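Local coordinates for protein CurJ (Moorea producens 3L, PDB 5TZ6) that is the dehydratase domain of a polyketide synthase module in curacin biosynthesis, where it carries out vinylogous dehydration, at residues L8-F16 with F26-F37; C221-V229 with K274-F282. The protein carries 1 engineered substitution. All blocks are in the same frame, centred on the assembly; numbering follows the deposited sequence.

Contact 1: L8-F16 with F26-F37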
loop_
_atom_site.group_PDB
_atom_site.type_symbol
_atom_site.label_atom_id
_atom_site.label_comp_id
_atom_site.label_asym_id
_atom_site.label_seq_id
_atom_site.Cartn_x
_atom_site.Cartn_y
_atom_site.Cartn_z
ATOM N N LEU A 8 9.492 -4.833 -4.120
ATOM C CA LEU A 8 8.916 -5.294 -5.380
ATOM C C LEU A 8 9.820 -4.951 -6.557
ATOM O O LEU A 8 9.917 -5.727 -7.517
ATOM C CB LEU A 8 7.526 -4.685 -5.582
ATOM C CG LEU A 8 6.511 -4.901 -4.456
ATOM C CD1 LEU A 8 5.190 -4.209 -4.771
ATOM C CD2 LEU A 8 6.294 -6.386 -4.194
ATOM N N HIS A 9 10.502 -3.809 -6.489
ATOM C CA HIS A 9 11.343 -3.296 -7.557
ATOM C C HIS A 9 12.239 -2.264 -6.900
ATOM O O HIS A 9 11.752 -1.508 -6.049
ATOM C CB HIS A 9 10.497 -2.668 -8.673
ATOM C CG HIS A 9 11.254 -2.381 -9.936
ATOM N ND1 HIS A 9 12.183 -1.367 -10.039
ATOM C CD2 HIS A 9 11.201 -2.967 -11.156
ATOM C CE1 HIS A 9 12.676 -1.347 -11.266
ATOM N NE2 HIS A 9 12.097 -2.308 -11.962
ATOM N N PRO A 10 13.528 -2.199 -7.242
ATOM C CA PRO A 10 14.424 -1.264 -6.537
ATOM C C PRO A 10 13.860 0.150 -6.446
ATOM O O PRO A 10 14.252 0.926 -5.570
ATOM C CB PRO A 10 15.721 -1.311 -7.365
ATOM C CG PRO A 10 15.398 -2.118 -8.611
ATOM C CD PRO A 10 14.241 -2.999 -8.252
ATOM N N LEU A 11 12.921 0.485 -7.331
ATOM C CA LEU A 11 12.298 1.800 -7.355
ATOM C C LEU A 11 10.917 1.828 -6.713
ATOM O O LEU A 11 10.320 2.903 -6.615
ATOM C CB LEU A 11 12.183 2.293 -8.799
ATOM C CG LEU A 11 13.483 2.625 -9.520
ATOM C CD1 LEU A 11 13.189 3.028 -10.953
ATOM C CD2 LEU A 11 14.241 3.725 -8.783
ATOM N N ILE A 12 10.392 0.685 -6.277
ATOM C CA ILE A 12 9.005 0.595 -5.828
ATOM C C ILE A 12 8.963 -0.249 -4.565
ATOM O O ILE A 12 9.298 -1.439 -4.599
ATOM C CB ILE A 12 8.085 -0.004 -6.906
ATOM C CG1 ILE A 12 7.953 0.968 -8.078
ATOM C CG2 ILE A 12 6.720 -0.340 -6.320
ATOM C CD1 ILE A 12 7.169 0.413 -9.241
ATOM N N ASN A 13 8.541 0.354 -3.454
ATOM C CA ASN A 13 8.506 -0.389 -2.202
ATOM C C ASN A 13 7.261 -1.263 -2.102
ATOM O O ASN A 13 7.362 -2.458 -1.806
ATOM C CB ASN A 13 8.600 0.575 -1.017
ATOM C CG ASN A 13 9.982 1.200 -0.885
ATOM O OD1 ASN A 13 10.335 2.126 -1.620
ATOM N ND2 ASN A 13 10.779 0.682 0.047
ATOM N N GLN A 14 6.078 -0.709 -2.355
ATOM C CA GLN A 14 4.883 -1.537 -2.253
ATOM C C GLN A 14 3.888 -1.154 -3.334
ATOM O O GLN A 14 3.914 -0.049 -3.874
ATOM C CB GLN A 14 4.209 -1.451 -0.876
ATOM C CG GLN A 14 3.430 -0.179 -0.620
ATOM C CD GLN A 14 2.701 -0.208 0.713
ATOM O OE1 GLN A 14 1.484 -0.023 0.772
ATOM N NE2 GLN A 14 3.442 -0.458 1.789
ATOM N N LYS A 15 3.016 -2.103 -3.652
ATOM C CA LYS A 15 1.896 -1.904 -4.557
ATOM C C LYS A 15 0.603 -2.132 -3.790
ATOM O O LYS A 15 0.522 -3.032 -2.948
ATOM C CB LYS A 15 1.984 -2.865 -5.747
ATOM C CG LYS A 15 0.653 -3.205 -6.386
ATOM C CD LYS A 15 0.850 -4.050 -7.636
ATOM C CE LYS A 15 -0.470 -4.293 -8.360
ATOM N NZ LYS A 15 -0.296 -5.152 -9.563
ATOM N N PHE A 16 -0.406 -1.314 -4.073
ATOM C CA PHE A 16 -1.694 -1.458 -3.413
ATOM C C PHE A 16 -2.822 -1.327 -4.420
ATOM O O PHE A 16 -2.844 -0.388 -5.223
ATOM C CB PHE A 16 -1.895 -0.423 -2.305
ATOM C CG PHE A 16 -3.203 -0.578 -1.595
ATOM C CD1 PHE A 16 -3.377 -1.573 -0.649
ATOM C CD2 PHE A 16 -4.277 0.235 -1.912
ATOM C CE1 PHE A 16 -4.592 -1.737 -0.005
ATOM C CE2 PHE A 16 -5.493 0.078 -1.275
ATOM C CZ PHE A 16 -5.651 -0.910 -0.321
ATOM N N PHE A 26 1.259 2.595 -6.620
ATOM C CA PHE A 26 2.603 2.152 -6.280
ATOM C C PHE A 26 3.267 3.201 -5.399
ATOM O O PHE A 26 3.114 4.405 -5.627
ATOM C CB PHE A 26 3.434 1.878 -7.534
ATOM C CG PHE A 26 2.885 0.762 -8.380
ATOM C CD1 PHE A 26 1.931 1.009 -9.353
ATOM C CD2 PHE A 26 3.307 -0.541 -8.179
ATOM C CE1 PHE A 26 1.419 -0.029 -10.124
ATOM C CE2 PHE A 26 2.795 -1.583 -8.945
ATOM C CZ PHE A 26 1.852 -1.324 -9.921
ATOM N N GLU A 27 3.973 2.740 -4.371
ATOM C CA GLU A 27 4.534 3.609 -3.350
ATOM C C GLU A 27 6.014 3.315 -3.170
ATOM O O GLU A 27 6.434 2.150 -3.125
ATOM C CB GLU A 27 3.808 3.444 -2.007
ATOM C CG GLU A 27 4.244 4.452 -0.956
ATOM C CD GLU A 27 3.390 4.401 0.297
ATOM O OE1 GLU A 27 2.327 5.059 0.319
ATOM O OE2 GLU A 27 3.783 3.707 1.259
ATOM N N SER A 28 6.786 4.391 -3.040
ATOM C CA SER A 28 8.238 4.357 -3.081
ATOM C C SER A 28 8.751 5.488 -2.204
ATOM O O SER A 28 8.103 6.530 -2.084
ATOM C CB SER A 28 8.757 4.502 -4.512
ATOM O OG SER A 28 10.104 4.077 -4.604
ATOM N N TYR A 29 9.907 5.277 -1.578
ATOM C CA TYR A 29 10.467 6.244 -0.632
ATOM C C TYR A 29 11.773 6.788 -1.203
ATOM O O TYR A 29 12.809 6.117 -1.163
ATOM C CB TYR A 29 10.663 5.602 0.737
ATOM C CG TYR A 29 9.386 5.015 1.285
ATOM C CD1 TYR A 29 8.311 5.829 1.620
ATOM C CD2 TYR A 29 9.251 3.646 1.461
ATOM C CE1 TYR A 29 7.134 5.292 2.114
ATOM C CE2 TYR A 29 8.081 3.102 1.953
ATOM C CZ TYR A 29 7.026 3.927 2.279
ATOM O OH TYR A 29 5.861 3.378 2.770
ATOM N N PHE A 30 11.723 8.018 -1.709
ATOM C CA PHE A 30 12.836 8.606 -2.443
ATOM C C PHE A 30 13.760 9.359 -1.492
ATOM O O PHE A 30 13.327 10.282 -0.786
ATOM C CB PHE A 30 12.319 9.531 -3.545
ATOM C CG PHE A 30 12.073 8.832 -4.855
ATOM C CD1 PHE A 30 11.289 7.698 -4.911
ATOM C CD2 PHE A 30 12.613 9.320 -6.028
ATOM C CE1 PHE A 30 11.060 7.054 -6.113
ATOM C CE2 PHE A 30 12.386 8.687 -7.233
ATOM C CZ PHE A 30 11.606 7.552 -7.275
ATOM N N SER A 31 15.026 8.951 -1.478
ATOM C CA SER A 31 16.059 9.552 -0.647
ATOM C C SER A 31 17.408 9.073 -1.154
ATOM O O SER A 31 17.503 8.066 -1.863
ATOM C CB SER A 31 15.886 9.185 0.830
ATOM O OG SER A 31 16.211 7.824 1.051
ATOM N N THR A 32 18.456 9.812 -0.781
ATOM C CA THR A 32 19.801 9.447 -1.212
ATOM C C THR A 32 20.239 8.121 -0.605
ATOM O O THR A 32 21.016 7.384 -1.224
ATOM C CB THR A 32 20.792 10.555 -0.856
ATOM O OG1 THR A 32 20.690 10.859 0.540
ATOM C CG2 THR A 32 20.509 11.806 -1.671
ATOM N N GLU A 33 19.760 7.801 0.599
ATOM C CA GLU A 33 20.119 6.526 1.211
ATOM C C GLU A 33 19.467 5.352 0.486
ATOM O O GLU A 33 20.117 4.325 0.255
ATOM C CB GLU A 33 19.734 6.529 2.690
ATOM C CG GLU A 33 19.934 5.192 3.384
ATOM C CD GLU A 33 19.824 5.295 4.892
ATOM O OE1 GLU A 33 20.082 6.393 5.432
ATOM O OE2 GLU A 33 19.485 4.280 5.539
ATOM N N ASN A 34 18.189 5.479 0.114
ATOM C CA ASN A 34 17.522 4.388 -0.593
ATOM C C ASN A 34 17.977 4.300 -2.042
ATOM O O ASN A 34 18.105 3.199 -2.588
ATOM C CB ASN A 34 16.006 4.564 -0.545
ATOM C CG ASN A 34 15.468 4.553 0.860
ATOM O OD1 ASN A 34 16.156 4.146 1.796
ATOM N ND2 ASN A 34 14.230 5.000 1.021
ATOM N N LEU A 35 18.224 5.444 -2.675
ATOM C CA LEU A 35 18.631 5.503 -4.078
ATOM C C LEU A 35 19.917 6.312 -4.162
ATOM O O LEU A 35 19.887 7.536 -4.356
ATOM C CB LEU A 35 17.525 6.108 -4.939
ATOM C CG LEU A 35 16.206 5.341 -4.837
ATOM C CD1 LEU A 35 15.120 6.025 -5.645
ATOM C CD2 LEU A 35 16.418 3.909 -5.302
ATOM N N PRO A 36 21.070 5.652 -4.043
ATOM C CA PRO A 36 22.334 6.402 -3.956
ATOM C C PRO A 36 22.604 7.276 -5.166
ATOM O O PRO A 36 23.053 8.416 -5.005
ATOM C CB PRO A 36 23.385 5.294 -3.799
ATOM C CG PRO A 36 22.627 4.126 -3.252
ATOM C CD PRO A 36 21.270 4.204 -3.885
ATOM N N PHE A 37 22.333 6.781 -6.377
ATOM C CA PHE A 37 22.646 7.552 -7.575
ATOM C C PHE A 37 21.929 8.897 -7.606
ATOM O O PHE A 37 22.348 9.794 -8.347
ATOM C CB PHE A 37 22.267 6.763 -8.828
ATOM C CG PHE A 37 20.802 6.393 -8.889
ATOM C CD1 PHE A 37 19.861 7.295 -9.361
ATOM C CD2 PHE A 37 20.369 5.143 -8.476
ATOM C CE1 PHE A 37 18.522 6.958 -9.417
ATOM C CE2 PHE A 37 19.032 4.804 -8.532
ATOM C CZ PHE A 37 18.108 5.714 -9.000
#
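This is the beta hairpin of strands 14-16 and 24-30 at one edge of the N-terminal hot-dog half, and it carries a classic beta bulge: Asn13 and Gln14 both face Glu27. Glu27 O takes two bonds: Asn13 N, at 2.8 Å, lies in the Glu27 carbonyl plane, and Gln14 N, at 3.0 Å from Glu27 O, is tilted slightly from it. Glu27 N returns a bond of 2.8 Å to Gln14 O, closing the antiparallel hydrogen-bonded pair. Beside the bulge, the Asn13 side chain reaches along the neighbouring strand, and its OD1 accepts from Tyr29 N at 3.2 Å, the donor standing 45° above the amide carbonyl plane. Asn13 CG sits 3.5 Å from Tyr29 CD2, with amide and ring planes 57° apart. Past the bulge, Lys15 and Phe26 form a non-hydrogen-bonded pair and run side by side in the same direction. With CG anti to the backbone N (chi1 154°) and an extended chain beyond, Lys15 runs its methylenes alongside the ring, obliquely, CD 3.4 Å from Phe26 CE2, and carries NZ on to Leu64 O near the end of helix 51-65. The Ile12 methyl CG2 meets the same ring at its edge, 3.9 Å from Phe26 CD2. Before the strand, Leu11 crosses Leu35 at about a right angle, Leu11 CD2 to Leu35 CD1 at 4.0 Å. Strand 14-16 is an outermost strand within the chain, and Phe16 meets Phe16 and Phe25 of the second subunit. The chemistry is thus divided: the bulge and the Asn13 amide tie polar backbone atoms together, while the aliphatic part of Lys15 packs against Phe26 and its ammonium end finds a helix carbonyl.

Contact 2: C221-V229 with K274-F282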
loop_
_atom_site.group_PDB
_atom_site.type_symbol
_atom_site.label_atom_id
_atom_site.label_comp_id
_atom_site.label_asym_id
_atom_site.label_seq_id
_atom_site.Cartn_x
_atom_site.Cartn_y
_atom_site.Cartn_z
ATOM N N CYS A 221 20.149 9.335 -22.275
ATOM C CA CYS A 221 19.501 9.447 -23.576
ATOM C C CYS A 221 19.007 10.866 -23.812
ATOM O O CYS A 221 19.234 11.441 -24.882
ATOM C CB CYS A 221 18.348 8.447 -23.686
ATOM S SG CYS A 221 18.884 6.756 -23.974
ATOM N N PHE A 222 18.335 11.455 -22.818
ATOM C CA PHE A 222 17.935 12.852 -22.987
ATOM C C PHE A 222 19.135 13.791 -23.101
ATOM O O PHE A 222 19.047 14.825 -23.777
ATOM C CB PHE A 222 17.028 13.290 -21.838
ATOM C CG PHE A 222 15.747 12.511 -21.747
ATOM C CD1 PHE A 222 15.305 11.750 -22.818
ATOM C CD2 PHE A 222 14.972 12.555 -20.597
ATOM C CE1 PHE A 222 14.128 11.027 -22.738
ATOM C CE2 PHE A 222 13.792 11.843 -20.509
ATOM C CZ PHE A 222 13.370 11.076 -21.583
ATOM N N GLN A 223 20.265 13.449 -22.467
ATOM C CA GLN A 223 21.455 14.295 -22.535
ATOM C C GLN A 223 22.029 14.336 -23.938
ATOM O O GLN A 223 22.710 15.302 -24.300
ATOM C CB GLN A 223 22.538 13.798 -21.582
ATOM C CG GLN A 223 22.174 13.755 -20.121
ATOM C CD GLN A 223 23.203 12.977 -19.331
ATOM O OE1 GLN A 223 24.342 12.834 -19.765
ATOM N NE2 GLN A 223 22.804 12.448 -18.180
ATOM N N SER A 224 21.793 13.290 -24.732
ATOM C CA SER A 224 22.349 13.286 -26.081
ATOM C C SER A 224 21.958 14.538 -26.861
ATOM O O SER A 224 22.744 15.026 -27.678
ATOM C CB SER A 224 21.902 12.036 -26.841
ATOM O OG SER A 224 20.490 11.980 -26.956
ATOM N N ILE A 225 20.764 15.088 -26.618
ATOM C CA ILE A 225 20.332 16.221 -27.432
ATOM C C ILE A 225 21.230 17.420 -27.199
ATOM O O ILE A 225 21.367 18.271 -28.085
ATOM C CB ILE A 225 18.862 16.615 -27.172
ATOM C CG1 ILE A 225 18.772 17.592 -26.002
ATOM C CG2 ILE A 225 17.984 15.385 -26.952
ATOM C CD1 ILE A 225 17.817 18.738 -26.260
ATOM N N ILE A 226 21.872 17.495 -26.034
ATOM C CA ILE A 226 22.755 18.618 -25.759
ATOM C C ILE A 226 23.823 18.718 -26.834
ATOM O O ILE A 226 24.319 19.812 -27.130
ATOM C CB ILE A 226 23.386 18.465 -24.361
ATOM C CG1 ILE A 226 22.336 18.668 -23.266
ATOM C CG2 ILE A 226 24.575 19.417 -24.196
ATOM C CD1 ILE A 226 21.613 19.999 -23.345
ATOM N N ALA A 227 24.188 17.586 -27.445
ATOM C CA ALA A 227 25.258 17.567 -28.436
ATOM C C ALA A 227 24.876 18.247 -29.742
ATOM O O ALA A 227 25.759 18.498 -30.568
ATOM C CB ALA A 227 25.696 16.127 -28.711
ATOM N N LEU A 228 23.603 18.567 -29.943
ATOM C CA LEU A 228 23.174 19.294 -31.129
ATOM C C LEU A 228 23.011 20.787 -30.885
ATOM O O LEU A 228 22.599 21.504 -31.801
ATOM C CB LEU A 228 21.856 18.715 -31.650
ATOM C CG LEU A 228 21.810 17.197 -31.797
ATOM C CD1 LEU A 228 20.398 16.743 -32.113
ATOM C CD2 LEU A 228 22.772 16.733 -32.883
ATOM N N VAL A 229 23.315 21.271 -29.680
ATOM C CA VAL A 229 23.114 22.676 -29.340
ATOM C C VAL A 229 24.343 23.248 -28.640
ATOM O O VAL A 229 24.250 24.250 -27.924
ATOM C CB VAL A 229 21.858 22.844 -28.464
ATOM C CG1 VAL A 229 20.640 22.270 -29.167
ATOM C CG2 VAL A 229 22.065 22.167 -27.127
ATOM N N LYS A 274 12.176 25.827 -28.339
ATOM C CA LYS A 274 11.783 24.429 -28.327
ATOM C C LYS A 274 12.766 23.629 -29.165
ATOM O O LYS A 274 13.056 23.995 -30.310
ATOM C CB LYS A 274 10.375 24.248 -28.888
ATOM C CG LYS A 274 9.280 24.905 -28.083
ATOM C CD LYS A 274 7.967 24.823 -28.838
ATOM C CE LYS A 274 6.805 25.214 -27.960
ATOM N NZ LYS A 274 7.122 26.424 -27.156
ATOM N N PHE A 275 13.278 22.545 -28.598
ATOM C CA PHE A 275 14.096 21.595 -29.335
ATOM C C PHE A 275 13.340 20.277 -29.412
ATOM O O PHE A 275 12.977 19.703 -28.375
ATOM C CB PHE A 275 15.459 21.394 -28.680
ATOM C CG PHE A 275 16.439 20.697 -29.567
ATOM C CD1 PHE A 275 16.535 19.319 -29.561
ATOM C CD2 PHE A 275 17.235 21.420 -30.439
ATOM C CE1 PHE A 275 17.424 18.673 -30.393
ATOM C CE2 PHE A 275 18.125 20.781 -31.273
ATOM C CZ PHE A 275 18.222 19.407 -31.250
ATOM N N LYS A 276 13.117 19.798 -30.637
ATOM C CA LYS A 276 12.339 18.591 -30.892
ATOM C C LYS A 276 13.221 17.521 -31.524
ATOM O O LYS A 276 14.017 17.807 -32.428
ATOM C CB LYS A 276 11.137 18.887 -31.792
ATOM C CG LYS A 276 10.206 19.961 -31.247
ATOM C CD LYS A 276 9.211 20.433 -32.300
ATOM C CE LYS A 276 8.155 21.342 -31.683
ATOM N NZ LYS A 276 7.090 21.710 -32.657
ATOM N N ALA A 277 13.069 16.287 -31.046
ATOM C CA ALA A 277 13.987 15.216 -31.400
ATOM C C ALA A 277 13.301 13.857 -31.317
ATOM O O ALA A 277 12.334 13.671 -30.572
ATOM C CB ALA A 277 15.204 15.227 -30.477
ATOM N N ASP A 278 13.819 12.913 -32.098
ATOM C CA ASP A 278 13.540 11.493 -31.953
ATOM C C ASP A 278 14.818 10.796 -31.503
ATOM O O ASP A 278 15.923 11.145 -31.947
ATOM C CB ASP A 278 13.044 10.883 -33.267
ATOM C CG ASP A 278 11.649 11.365 -33.657
ATOM O OD1 ASP A 278 10.814 11.589 -32.755
ATOM O OD2 ASP A 278 11.388 11.520 -34.869
ATOM N N ILE A 279 14.661 9.803 -30.629
ATOM C CA ILE A 279 15.783 9.102 -30.024
ATOM C C ILE A 279 15.558 7.602 -30.132
ATOM O O ILE A 279 14.427 7.115 -30.025
ATOM C CB ILE A 279 15.971 9.524 -28.551
ATOM C CG1 ILE A 279 15.999 11.055 -28.442
ATOM C CG2 ILE A 279 17.221 8.887 -27.971
ATOM C CD1 ILE A 279 15.888 11.582 -27.031
ATOM N N GLN A 280 16.658 6.868 -30.314
ATOM C CA GLN A 280 16.655 5.416 -30.463
ATOM C C GLN A 280 17.825 4.858 -29.664
ATOM O O GLN A 280 18.985 5.143 -29.969
ATOM C CB GLN A 280 16.756 5.010 -31.934
ATOM C CG GLN A 280 15.480 5.255 -32.726
ATOM C CD GLN A 280 15.579 4.729 -34.137
ATOM O OE1 GLN A 280 16.620 4.843 -34.781
ATOM N NE2 GLN A 280 14.502 4.124 -34.618
ATOM N N LEU A 281 17.526 4.115 -28.611
ATOM C CA LEU A 281 18.534 3.394 -27.855
ATOM C C LEU A 281 18.522 1.946 -28.322
ATOM O O LEU A 281 17.462 1.314 -28.330
ATOM C CB LEU A 281 18.236 3.487 -26.360
ATOM C CG LEU A 281 19.187 2.823 -25.370
ATOM C CD1 LEU A 281 20.582 3.437 -25.439
ATOM C CD2 LEU A 281 18.597 2.932 -23.971
ATOM N N PHE A 282 19.680 1.422 -28.730
ATOM C CA PHE A 282 19.720 0.055 -29.240
ATOM C C PHE A 282 21.000 -0.663 -28.821
ATOM O O PHE A 282 21.959 -0.067 -28.309
ATOM C CB PHE A 282 19.535 -0.003 -30.766
ATOM C CG PHE A 282 20.502 0.829 -31.532
ATOM C CD1 PHE A 282 20.276 2.182 -31.715
ATOM C CD2 PHE A 282 21.638 0.256 -32.085
ATOM C CE1 PHE A 282 21.173 2.957 -32.420
ATOM C CE2 PHE A 282 22.539 1.021 -32.794
ATOM C CZ PHE A 282 22.308 2.375 -32.962
#
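Phe275 of strand 274-282 points toward the helical segment 221-229, which packs against the sheet of the second hot-dog half, and meets three of its aliphatic side chains. Each meets the ring differently. Ile225 slides past Phe275 in the opposite direction, its CD1 3.6 Å from Phe275 CD1; with chi1 at 87°, CG1 lies between the backbone N and the carbonyl carbon, and CG2 is left to turn toward Ala277 and Ile279. Leu228 crosses the aromatic side chain at about a right angle and puts CD1 against the ring edge, near its plane, 3.5 Å from Phe275 CZ. Val229 and Phe275 point at each other from opposite directions, Val229 CG1 3.6 Å from Phe275 CE2.

Farther along the strand, Ile279 points toward the helical segment, its CD1 between Ile225 and Phe222: it lies 4.3 Å from Ile225 CG2 and equally far from Phe222 CD1, in the latter case at the ring edge. The helical segment also borders the ligand pocket: Phe222 packs on Pro242, a residue of that pocket, and Gln223 NE2 donates to Asp219, another pocket residue. The side chains that meet across the two segments are apolar, and no polar bond links them. At the far end the Cys221 sulfur rests on Leu281, Cys221 SG lying 3.8 Å from Leu281 CD2.

Both contacts are largely buried, but they sit on opposite sides of the chain's centre, their own centres about 28 Å apart, one in each half of the double hot dog. Contact 1 joins neighbouring strands at the edge of the fold, beside the second subunit, so backbone hydrogen bonds and a side-chain amide share the work with apolar packing. Contact 2 lies deeper and holds a helical segment against a strand through apolar side chains, among them a cysteine sulfur, instead of hydrogen bonds, with no other chain touching it. It is also the nearer to the bound ligand: the side chain of Phe222 is about 5 Å from it, that of Phe30 in contact 1 about 12 Å.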